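Local atomic coordinates of bacterioferritin (Rhodobacter capsulatus, PDB entry 1JGC), a protein that stores iron, probably oxidising Fe(2+) at a ferroxidase centre and laying down the ferric mineral inside a hollow shell of 24 subunits that binds one haem per dimer. Residues Arg16-Ala21 against Met52-Lys57; Pro76-Glu81 against Asp90-His95; Leu100-Arg105 against Asp126-Val131. One frame throughout, in Å; residues are numbered along the deposited sequence. Where two conformers were deposited one is given.

Overall arrangement
Three contacts surround the dinuclear iron site of the ferritin four-helix bundle. They follow one another along the chain: interaction 1 joins helices 5-34 and 38-64, interaction 2 lays the loop after helix 38-64 on helix 83-111, and interaction 3 ties helix 83-111 to helix 114-144. The centre of interaction 1 is about 15 Å from that of interaction 2 and about 13 Å from that of interaction 3; the last two, which share helix 83-111, are about 15 Å apart. Glu18 and His54, Glu94, and Glu127 and His130 bring iron-binding side chains from all three, so four helices build the site; interaction 1 also holds Met52, an axial ligand of the haem iron.

Interaction 1 of 3, residues Arg16-Ala21 against Met52-Lys57; sequences RSELTA and MGHADK. With HEM (protoporphyrin IX containing Fe), chain D.
Glu18 and Ala55 mark the closest backbone approach of helices 5-34 and 38-64, their CA atoms 5.9 Å apart, where these neighbours in the ferritin four-helix bundle run in opposite senses. The short Ala55 side chain probably helps to allow this approach and meets Glu18 CB through its own CB at 4.3 Å. Beyond that point the Glu18 chain, with CG beside the backbone N (chi1 -63°) and the chain bent at chi2, carries its carboxylate to the edge of the His54 imidazole. The two planes are almost coplanar, 7° apart, yet the bond from His54 ND1 to Glu18 OE2, 3.0 Å long, is weak because its N-H points well off the oxygen (128°). Glu18 has two conformers, so this bond is doubtful. Both residues are ligands of the first iron of the ferroxidase centre, which holds no metal in this crystal; His54 also makes a weak bond to Asp126 of helix 114-144. On another face of helix 38-64, Met52 binds the haem iron, which Met52 of a second subunit shares. Met52 SD of this chain lies 2.6 Å from the haem FE, while Leu19 CD2 packs 3.6 Å from vinyl carbon CAB of the haem.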
loop_
_atom_site.group_PDB
_atom_site.type_symbol
_atom_site.label_atom_id
_atom_site.label_comp_id
_atom_site.label_asym_id
_atom_site.label_seq_id
_atom_site.Cartn_x
_atom_site.Cartn_y
_atom_site.Cartn_z
ATOM N N ARG A 16 25.569 27.834 -38.910
ATOM C CA ARG A 16 26.889 28.293 -38.517
ATOM C C ARG A 16 26.763 29.256 -37.350
ATOM O O ARG A 16 27.578 29.254 -36.438
ATOM C CB ARG A 16 27.600 28.989 -39.681
ATOM C CG ARG A 16 28.826 29.752 -39.225
ATOM C CD ARG A 16 29.574 30.376 -40.370
ATOM N NE ARG A 16 30.202 29.355 -41.199
ATOM C CZ ARG A 16 29.914 29.173 -42.489
ATOM N NH1 ARG A 16 29.004 29.958 -43.079
ATOM N NH2 ARG A 16 30.522 28.212 -43.190
ATOM N N SER A 17 25.737 30.087 -37.385
ATOM C CA SER A 17 25.511 31.039 -36.320
ATOM C C SER A 17 25.251 30.272 -35.015
ATOM O O SER A 17 25.790 30.623 -33.960
ATOM C CB SER A 17 24.316 31.915 -36.678
ATOM O OG SER A 17 24.065 32.890 -35.684
ATOM N N GLU A 18 24.431 29.224 -35.095
ATOM C CA GLU A 18 24.103 28.416 -33.921
ATOM C C GLU A 18 25.299 27.638 -33.377
ATOM O O GLU A 18 25.509 27.599 -32.165
ATOM C CB GLU A 18 22.960 27.447 -34.235
ATOM C CG GLU A 18 21.630 28.111 -34.597
ATOM C CD GLU A 18 21.102 29.046 -33.517
ATOM O OE1 GLU A 18 21.756 30.076 -33.243
ATOM O OE2 GLU A 18 20.026 28.759 -32.945
ATOM N N LEU A 19 26.080 27.017 -34.258
ATOM C CA LEU A 19 27.254 26.268 -33.818
ATOM C C LEU A 19 28.175 27.220 -33.070
ATOM O O LEU A 19 28.863 26.819 -32.140
ATOM C CB LEU A 19 28.009 25.675 -35.006
ATOM C CG LEU A 19 27.325 24.585 -35.830
ATOM C CD1 LEU A 19 28.211 24.207 -37.011
ATOM C CD2 LEU A 19 27.058 23.376 -34.959
ATOM N N THR A 20 28.181 28.486 -33.483
ATOM C CA THR A 20 29.025 29.487 -32.850
ATOM C C THR A 20 28.496 29.762 -31.447
ATOM O O THR A 20 29.254 29.762 -30.475
ATOM C CB THR A 20 29.046 30.815 -33.660
ATOM O OG1 THR A 20 29.493 30.557 -34.995
ATOM C CG2 THR A 20 29.984 31.816 -33.024
ATOM N N ALA A 21 27.191 29.990 -31.345
ATOM C CA ALA A 21 26.567 30.249 -30.054
ATOM C C ALA A 21 26.790 29.073 -29.087
ATOM O O ALA A 21 27.101 29.271 -27.915
ATOM C CB ALA A 21 25.071 30.505 -30.235
ATOM N N MET A 52 21.956 23.825 -29.184
ATOM C CA MET A 52 22.249 22.535 -29.777
ATOM C C MET A 52 20.962 22.027 -30.406
ATOM O O MET A 52 20.969 21.475 -31.505
ATOM C CB MET A 52 22.743 21.559 -28.710
ATOM C CG MET A 52 24.172 21.824 -28.253
ATOM S SD MET A 52 24.665 20.826 -26.818
ATOM C CE MET A 52 25.490 22.070 -25.826
ATOM N N GLY A 53 19.853 22.237 -29.706
ATOM C CA GLY A 53 18.564 21.807 -30.214
ATOM C C GLY A 53 18.198 22.521 -31.507
ATOM O O GLY A 53 17.692 21.904 -32.446
ATOM N N HIS A 54 18.441 23.825 -31.554
ATOM C CA HIS A 54 18.152 24.614 -32.746
ATOM C C HIS A 54 18.969 24.069 -33.908
ATOM O O HIS A 54 18.443 23.835 -34.992
ATOM C CB HIS A 54 18.519 26.087 -32.516
ATOM C CG HIS A 54 17.637 26.786 -31.529
ATOM N ND1 HIS A 54 18.000 27.963 -30.911
ATOM C CD2 HIS A 54 16.395 26.490 -31.077
ATOM C CE1 HIS A 54 17.019 28.362 -30.120
ATOM N NE2 HIS A 54 16.033 27.487 -30.203
ATOM N N ALA A 55 20.259 23.863 -33.667
ATOM C CA ALA A 55 21.162 23.358 -34.685
ATOM C C ALA A 55 20.655 22.049 -35.267
ATOM O O ALA A 55 20.603 21.879 -36.485
ATOM C CB ALA A 55 22.552 23.172 -34.102
ATOM N N ASP A 56 20.276 21.122 -34.397
ATOM C CA ASP A 56 19.778 19.834 -34.854
ATOM C C ASP A 56 18.539 20.015 -35.733
ATOM O O ASP A 56 18.434 19.437 -36.817
ATOM C CB ASP A 56 19.453 18.942 -33.657
ATOM C CG ASP A 56 18.871 17.618 -34.072
ATOM O OD1 ASP A 56 19.459 16.971 -34.961
ATOM O OD2 ASP A 56 17.828 17.222 -33.512
ATOM N N LYS A 57 17.609 20.825 -35.256
ATOM C CA LYS A 57 16.378 21.108 -35.977
ATOM C C LYS A 57 16.687 21.651 -37.390
ATOM O O LYS A 57 16.072 21.238 -38.382
ATOM C CB LYS A 57 15.570 22.117 -35.162
ATOM C CG LYS A 57 14.256 22.538 -35.754
ATOM C CD LYS A 57 13.628 23.685 -34.938
ATOM C CE LYS A 57 13.357 23.263 -33.493
ATOM N NZ LYS A 57 12.725 24.350 -32.662
HETATM C CHA HEM D . 23.952 17.242 -25.294
HETATM C CHB HEM D . 23.733 18.132 -30.057
HETATM C CHC HEM D . 27.980 20.343 -29.732
HETATM C CHD HEM D . 28.489 18.908 -25.173
HETATM C C1A HEM D . 23.452 17.487 -26.573
HETATM C C2A HEM D . 22.066 17.624 -26.979
HETATM C C3A HEM D . 22.045 17.469 -28.350
HETATM C C4A HEM D . 23.397 17.762 -28.770
HETATM C CMA HEM D . 20.807 17.323 -29.254
HETATM C CAA HEM D . 20.887 18.178 -26.181
HETATM C CBA HEM D . 20.543 17.545 -24.845
HETATM C CGA HEM D . 20.078 16.118 -24.978
HETATM O O1A HEM D . 19.817 15.489 -23.925
HETATM O O2A HEM D . 19.970 15.626 -26.127
HETATM C C1B HEM D . 24.871 18.832 -30.405
HETATM C C2B HEM D . 25.144 19.380 -31.724
HETATM C C3B HEM D . 26.391 19.950 -31.666
HETATM C C4B HEM D . 26.818 19.841 -30.268
HETATM C CMB HEM D . 24.220 19.362 -32.941
HETATM C CAB HEM D . 27.008 20.569 -32.752
HETATM C CBB HEM D . 28.351 20.493 -33.078
HETATM C C1C HEM D . 28.432 20.252 -28.435
HETATM C C2C HEM D . 29.608 20.937 -27.936
HETATM C C3C HEM D . 29.768 20.551 -26.623
HETATM C C4C HEM D . 28.700 19.584 -26.366
HETATM C CMC HEM D . 30.486 21.914 -28.736
HETATM C CAC HEM D . 30.712 21.020 -25.708
HETATM C CBC HEM D . 31.975 21.512 -25.996
HETATM C C1D HEM D . 27.325 18.261 -24.805
HETATM C C2D HEM D . 27.072 17.703 -23.484
HETATM C C3D HEM D . 25.779 17.217 -23.502
HETATM C C4D HEM D . 25.229 17.528 -24.829
HETATM C CMD HEM D . 28.045 17.649 -22.299
HETATM C CAD HEM D . 25.198 16.380 -22.358
HETATM C CBD HEM D . 24.065 16.974 -21.541
HETATM C CGD HEM D . 23.728 16.136 -20.306
HETATM O O1D HEM D . 23.565 14.898 -20.443
HETATM O O2D HEM D . 23.615 16.722 -19.201
HETATM N NA HEM D . 24.211 17.927 -27.645
HETATM N NB HEM D . 25.883 19.165 -29.503
HETATM N NC HEM D . 27.802 19.552 -27.435
HETATM N ND HEM D . 26.195 18.147 -25.620
HETATM FE FE HEM D . 25.998 18.727 -27.541
#

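Interaction 2 of 3, residues Pro76-Glu81 against Asp90-His95; sequences PLRIGE and DLAGEH
Arg78 reaches from the long loop between helices 38-64 and 83-111 to lie against Ala92 and Gly93, near the surface of the bundle. At the nearest backbone point, Arg78 CA and Asp90 CA are still 7.5 Å apart, so one long side chain spans the gap. Its CG sits beside the backbone N (chi1 -70°), and from there the chain runs extended to NE, out along the helix. The packing is by van der Waals contact. Ala92 CB lies over one face of the guanidinium, offset toward its rim and 3.8 Å from Arg78 NE, and Arg78 NH1 comes within 3.5 Å of Gly93 CA.

The same NH1 also carries the polar partner. Arg78 NH1 is 3.6 Å from Ala92 O and makes no hydrogen bond to it; the charge is met instead by a salt bridge from NH1 to Asp96, on the same helix. Gln24 of helix 5-34 bridges the loop and helix 83-111, accepting from Arg78 N and donating to Asp90 OD1, and His28 accepts from Gly80 N. Leu77 N bonds to Gln72 of a second subunit, which places the loop at a subunit interface. Glu94, a ligand of the second iron, follows Gly93 and has its CB directed away from the loop; its carboxylate meets His130 through a weak hydrogen bond. The contact thus combines apolar packing over the flat face of Arg78 with a charge pairing at its end, and this probably limits how far the guanidinium can turn.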
loop_
_atom_site.group_PDB
_atom_site.type_symbol
_atom_site.label_atom_id
_atom_site.label_comp_id
_atom_site.label_asym_id
_atom_site.label_seq_id
_atom_site.Cartn_x
_atom_site.Cartn_y
_atom_site.Cartn_z
ATOM N N PRO A 76 33.079 34.195 -35.915
ATOM C CA PRO A 76 33.988 34.574 -34.828
ATOM C C PRO A 76 33.379 34.463 -33.433
ATOM O O PRO A 76 32.276 34.944 -33.192
ATOM C CB PRO A 76 34.363 36.006 -35.185
ATOM C CG PRO A 76 34.341 35.971 -36.693
ATOM C CD PRO A 76 33.054 35.228 -36.962
ATOM N N LEU A 77 34.102 33.814 -32.526
ATOM C CA LEU A 77 33.650 33.646 -31.151
ATOM C C LEU A 77 33.895 34.923 -30.349
ATOM O O LEU A 77 34.810 35.683 -30.650
ATOM C CB LEU A 77 34.412 32.500 -30.491
ATOM C CG LEU A 77 34.066 31.075 -30.910
ATOM C CD1 LEU A 77 35.138 30.100 -30.433
ATOM C CD2 LEU A 77 32.699 30.720 -30.336
ATOM N N ARG A 78 33.083 35.156 -29.328
ATOM C CA ARG A 78 33.249 36.330 -28.473
ATOM C C ARG A 78 33.337 35.859 -27.027
ATOM O O ARG A 78 32.314 35.699 -26.363
ATOM C CB ARG A 78 32.062 37.274 -28.627
ATOM C CG ARG A 78 31.994 37.982 -29.949
ATOM C CD ARG A 78 30.595 38.459 -30.186
ATOM N NE ARG A 78 30.538 39.576 -31.116
ATOM C CZ ARG A 78 29.656 39.658 -32.102
ATOM N NH1 ARG A 78 28.771 38.680 -32.280
ATOM N NH2 ARG A 78 29.656 40.715 -32.904
ATOM N N ILE A 79 34.555 35.645 -26.545
ATOM C CA ILE A 79 34.774 35.170 -25.188
ATOM C C ILE A 79 35.047 36.302 -24.201
ATOM O O ILE A 79 36.107 36.931 -24.256
ATOM C CB ILE A 79 35.972 34.200 -25.139
ATOM C CG1 ILE A 79 35.884 33.184 -26.281
ATOM C CG2 ILE A 79 36.001 33.486 -23.821
ATOM C CD1 ILE A 79 34.585 32.431 -26.345
ATOM N N GLY A 80 34.107 36.557 -23.294
ATOM C CA GLY A 80 34.304 37.610 -22.311
ATOM C C GLY A 80 35.395 37.216 -21.330
ATOM O O GLY A 80 35.630 36.030 -21.106
ATOM N N GLU A 81 36.086 38.186 -20.746
ATOM C CA GLU A 81 37.139 37.841 -19.799
ATOM C C GLU A 81 36.677 38.083 -18.377
ATOM O O GLU A 81 37.471 37.998 -17.436
ATOM C CB GLU A 81 38.417 38.637 -20.078
ATOM C CG GLU A 81 39.097 38.243 -21.382
ATOM C CD GLU A 81 40.522 38.774 -21.508
ATOM O OE1 GLU A 81 40.712 40.013 -21.405
ATOM O OE2 GLU A 81 41.448 37.948 -21.718
ATOM N N ASP A 90 27.544 37.611 -25.209
ATOM C CA ASP A 90 26.395 36.796 -25.589
ATOM C C ASP A 90 25.320 37.678 -26.219
ATOM O O ASP A 90 24.701 37.307 -27.227
ATOM C CB ASP A 90 25.830 36.033 -24.382
ATOM C CG ASP A 90 26.785 34.954 -23.872
ATOM O OD1 ASP A 90 27.459 34.307 -24.704
ATOM O OD2 ASP A 90 26.855 34.742 -22.643
ATOM N N LEU A 91 25.108 38.855 -25.643
ATOM C CA LEU A 91 24.112 39.768 -26.181
ATOM C C LEU A 91 24.514 40.197 -27.590
ATOM O O LEU A 91 23.666 40.310 -28.476
ATOM C CB LEU A 91 23.971 40.992 -25.279
ATOM C CG LEU A 91 22.992 42.066 -25.757
ATOM C CD1 LEU A 91 21.597 41.479 -25.873
ATOM C CD2 LEU A 91 23.016 43.244 -24.793
ATOM N N ALA A 92 25.808 40.426 -27.798
ATOM C CA ALA A 92 26.299 40.835 -29.111
ATOM C C ALA A 92 26.001 39.742 -30.140
ATOM O O ALA A 92 25.591 40.027 -31.271
ATOM C CB ALA A 92 27.800 41.116 -29.057
ATOM N N GLY A 93 26.208 38.491 -29.741
ATOM C CA GLY A 93 25.940 37.381 -30.636
ATOM C C GLY A 93 24.458 37.225 -30.957
ATOM O O GLY A 93 24.099 36.792 -32.057
ATOM N N GLU A 94 23.588 37.576 -30.013
ATOM C CA GLU A 94 22.156 37.445 -30.241
ATOM C C GLU A 94 21.696 38.424 -31.297
ATOM O O GLU A 94 20.909 38.071 -32.180
ATOM C CB GLU A 94 21.382 37.710 -28.954
ATOM C CG GLU A 94 21.724 36.753 -27.839
ATOM C CD GLU A 94 21.059 35.413 -28.006
ATOM O OE1 GLU A 94 20.608 35.092 -29.136
ATOM O OE2 GLU A 94 20.991 34.675 -26.996
ATOM N N HIS A 95 22.186 39.657 -31.201
ATOM C CA HIS A 95 21.812 40.702 -32.148
ATOM C C HIS A 95 22.219 40.330 -33.570
ATOM O O HIS A 95 21.457 40.552 -34.508
ATOM C CB HIS A 95 22.431 42.036 -31.716
ATOM C CG HIS A 95 21.694 42.701 -30.591
ATOM N ND1 HIS A 95 22.324 43.484 -29.645
ATOM C CD2 HIS A 95 20.375 42.725 -30.277
ATOM C CE1 HIS A 95 21.428 43.960 -28.798
ATOM N NE2 HIS A 95 20.238 43.515 -29.158
#

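Interaction 3 of 3, residues Leu100-Arg105 against Asp126-Val131; sequences LYREAR and DEEGHV
Beside the ferroxidase centre of the four-helix bundle, Tyr101 of helix 83-111 meets Glu127 of helix 114-144, and on the subunit-facing side Arg102 meets Glu128. The backbones stay well apart, Tyr101 CA and Glu127 CA being 9.5 Å from each other, and the side chains bridge the space. Glu127, bent at chi2 (64°), brings OE2 to the edge of the Tyr101 ring, in its plane and 3.2 Å from CE2. The hydroxyl makes only a weak hydrogen bond to that oxygen, 3.5 Å from Tyr101 OH to Glu127 OE2. Glu127 is a ligand of both irons and His130, one turn on, of the second; Tyr101 thus borders the site.

Arg102 and Glu128 form a salt bridge facing a neighbouring subunit. Arg102 runs extended from CG to NE, and its NH2 donates to Glu128 OE2 over 2.9 Å. The oxygen lies almost in the guanidinium plane, whereas the donor stands above the carboxylate plane (45° out of it). Glu128 OE1 is taken by Arg61 of the neighbouring subunit. Exchanging Glu128 for an alanine would probably leave Arg102 and that Arg61 without their shared carboxylate and remove one salt bridge between the subunits. Gripped by two arginines, the buried carboxylate is likely to stay ionised, and it probably links helix packing within the chain to the contact with the neighbouring subunit.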
loop_
_atom_site.group_PDB
_atom_site.type_symbol
_atom_site.label_atom_id
_atom_site.label_comp_id
_atom_site.label_asym_id
_atom_site.label_seq_id
_atom_site.Cartn_x
_atom_site.Cartn_y
_atom_site.Cartn_z
ATOM N N LEU A 100 20.385 38.168 -38.887
ATOM C CA LEU A 100 20.414 37.125 -39.898
ATOM C C LEU A 100 19.087 36.399 -40.058
ATOM O O LEU A 100 18.671 36.108 -41.183
ATOM C CB LEU A 100 21.505 36.108 -39.572
ATOM C CG LEU A 100 21.483 34.815 -40.397
ATOM C CD1 LEU A 100 21.663 35.142 -41.864
ATOM C CD2 LEU A 100 22.584 33.880 -39.918
ATOM N N TYR A 101 18.426 36.101 -38.940
ATOM C CA TYR A 101 17.158 35.376 -38.993
ATOM C C TYR A 101 16.025 36.179 -39.608
ATOM O O TYR A 101 15.195 35.624 -40.322
ATOM C CB TYR A 101 16.729 34.902 -37.601
ATOM C CG TYR A 101 17.693 33.963 -36.913
ATOM C CD1 TYR A 101 18.586 33.175 -37.639
ATOM C CD2 TYR A 101 17.690 33.840 -35.524
ATOM C CE1 TYR A 101 19.454 32.290 -36.993
ATOM C CE2 TYR A 101 18.549 32.957 -34.868
ATOM C CZ TYR A 101 19.424 32.188 -35.607
ATOM O OH TYR A 101 20.250 31.311 -34.950
ATOM N N ARG A 102 15.979 37.477 -39.327
ATOM C CA ARG A 102 14.928 38.324 -39.883
ATOM C C ARG A 102 15.060 38.414 -41.406
ATOM O O ARG A 102 14.068 38.500 -42.145
ATOM C CB ARG A 102 15.003 39.712 -39.257
ATOM C CG ARG A 102 14.670 39.688 -37.785
ATOM C CD ARG A 102 14.744 41.042 -37.132
ATOM N NE ARG A 102 14.164 40.982 -35.796
ATOM C CZ ARG A 102 14.731 41.496 -34.709
ATOM N NH1 ARG A 102 15.898 42.116 -34.797
ATOM N NH2 ARG A 102 14.137 41.384 -33.524
ATOM N N GLU A 103 16.306 38.364 -41.858
ATOM C CA GLU A 103 16.646 38.432 -43.269
ATOM C C GLU A 103 16.220 37.126 -43.947
ATOM O O GLU A 103 15.489 37.129 -44.942
ATOM C CB GLU A 103 18.151 38.620 -43.374
ATOM C CG GLU A 103 18.649 39.265 -44.630
ATOM C CD GLU A 103 20.166 39.430 -44.597
ATOM O OE1 GLU A 103 20.678 40.035 -43.611
ATOM O OE2 GLU A 103 20.827 38.950 -45.553
ATOM N N ALA A 104 16.679 36.006 -43.393
ATOM C CA ALA A 104 16.341 34.696 -43.937
ATOM C C ALA A 104 14.828 34.539 -43.937
ATOM O O ALA A 104 14.232 34.096 -44.914
ATOM C CB ALA A 104 16.980 33.593 -43.096
ATOM N N ARG A 105 14.212 34.923 -42.831
ATOM C CA ARG A 105 12.775 34.820 -42.681
ATOM C C ARG A 105 12.038 35.563 -43.810
ATOM O O ARG A 105 11.127 35.005 -44.434
ATOM C CB ARG A 105 12.394 35.337 -41.286
ATOM C CG ARG A 105 10.935 35.276 -40.965
ATOM C CD ARG A 105 10.296 36.572 -41.363
ATOM N NE ARG A 105 8.857 36.427 -41.451
ATOM C CZ ARG A 105 8.111 37.106 -42.305
ATOM N NH1 ARG A 105 8.677 37.975 -43.135
ATOM N NH2 ARG A 105 6.802 36.899 -42.334
ATOM N N ASP A 126 12.645 32.760 -30.020
ATOM C CA ASP A 126 13.515 32.276 -28.950
ATOM C C ASP A 126 14.653 33.265 -28.674
ATOM O O ASP A 126 14.976 33.546 -27.521
ATOM C CB ASP A 126 14.138 30.919 -29.298
ATOM C CG ASP A 126 13.116 29.810 -29.412
ATOM O OD1 ASP A 126 12.047 29.895 -28.763
ATOM O OD2 ASP A 126 13.395 28.834 -30.144
ATOM N N GLU A 127 15.269 33.784 -29.731
ATOM C CA GLU A 127 16.363 34.715 -29.541
ATOM C C GLU A 127 15.908 36.012 -28.864
ATOM O O GLU A 127 16.640 36.577 -28.054
ATOM C CB GLU A 127 17.063 34.994 -30.876
ATOM C CG GLU A 127 18.504 34.442 -30.950
ATOM C CD GLU A 127 18.602 32.905 -30.861
ATOM O OE1 GLU A 127 18.191 32.307 -29.828
ATOM O OE2 GLU A 127 19.107 32.281 -31.832
ATOM N N GLU A 128 14.707 36.488 -29.173
ATOM C CA GLU A 128 14.246 37.697 -28.516
ATOM C C GLU A 128 14.059 37.370 -27.035
ATOM O O GLU A 128 14.216 38.235 -26.167
ATOM C CB GLU A 128 12.953 38.222 -29.157
ATOM C CG GLU A 128 13.227 39.084 -30.395
ATOM C CD GLU A 128 12.047 39.951 -30.837
ATOM O OE1 GLU A 128 11.244 40.394 -29.984
ATOM O OE2 GLU A 128 11.934 40.216 -32.050
ATOM N N GLY A 129 13.757 36.104 -26.752
ATOM C CA GLY A 129 13.602 35.666 -25.377
ATOM C C GLY A 129 14.929 35.777 -24.631
ATOM O O GLY A 129 14.978 36.291 -23.505
ATOM N N HIS A 130 16.006 35.298 -25.253
ATOM C CA HIS A 130 17.337 35.374 -24.651
ATOM C C HIS A 130 17.759 36.837 -24.493
ATOM O O HIS A 130 18.349 37.214 -23.483
ATOM C CB HIS A 130 18.368 34.643 -25.518
ATOM C CG HIS A 130 18.194 33.156 -25.545
ATOM N ND1 HIS A 130 18.763 32.359 -26.518
ATOM C CD2 HIS A 130 17.528 32.318 -24.711
ATOM C CE1 HIS A 130 18.456 31.093 -26.283
ATOM N NE2 HIS A 130 17.707 31.042 -25.192
ATOM N N VAL A 131 17.457 37.660 -25.494
ATOM C CA VAL A 131 17.812 39.072 -25.434
ATOM C C VAL A 131 17.131 39.707 -24.231
ATOM O O VAL A 131 17.755 40.448 -23.471
ATOM C CB VAL A 131 17.375 39.834 -26.716
ATOM C CG1 VAL A 131 17.564 41.330 -26.527
ATOM C CG2 VAL A 131 18.192 39.369 -27.899
#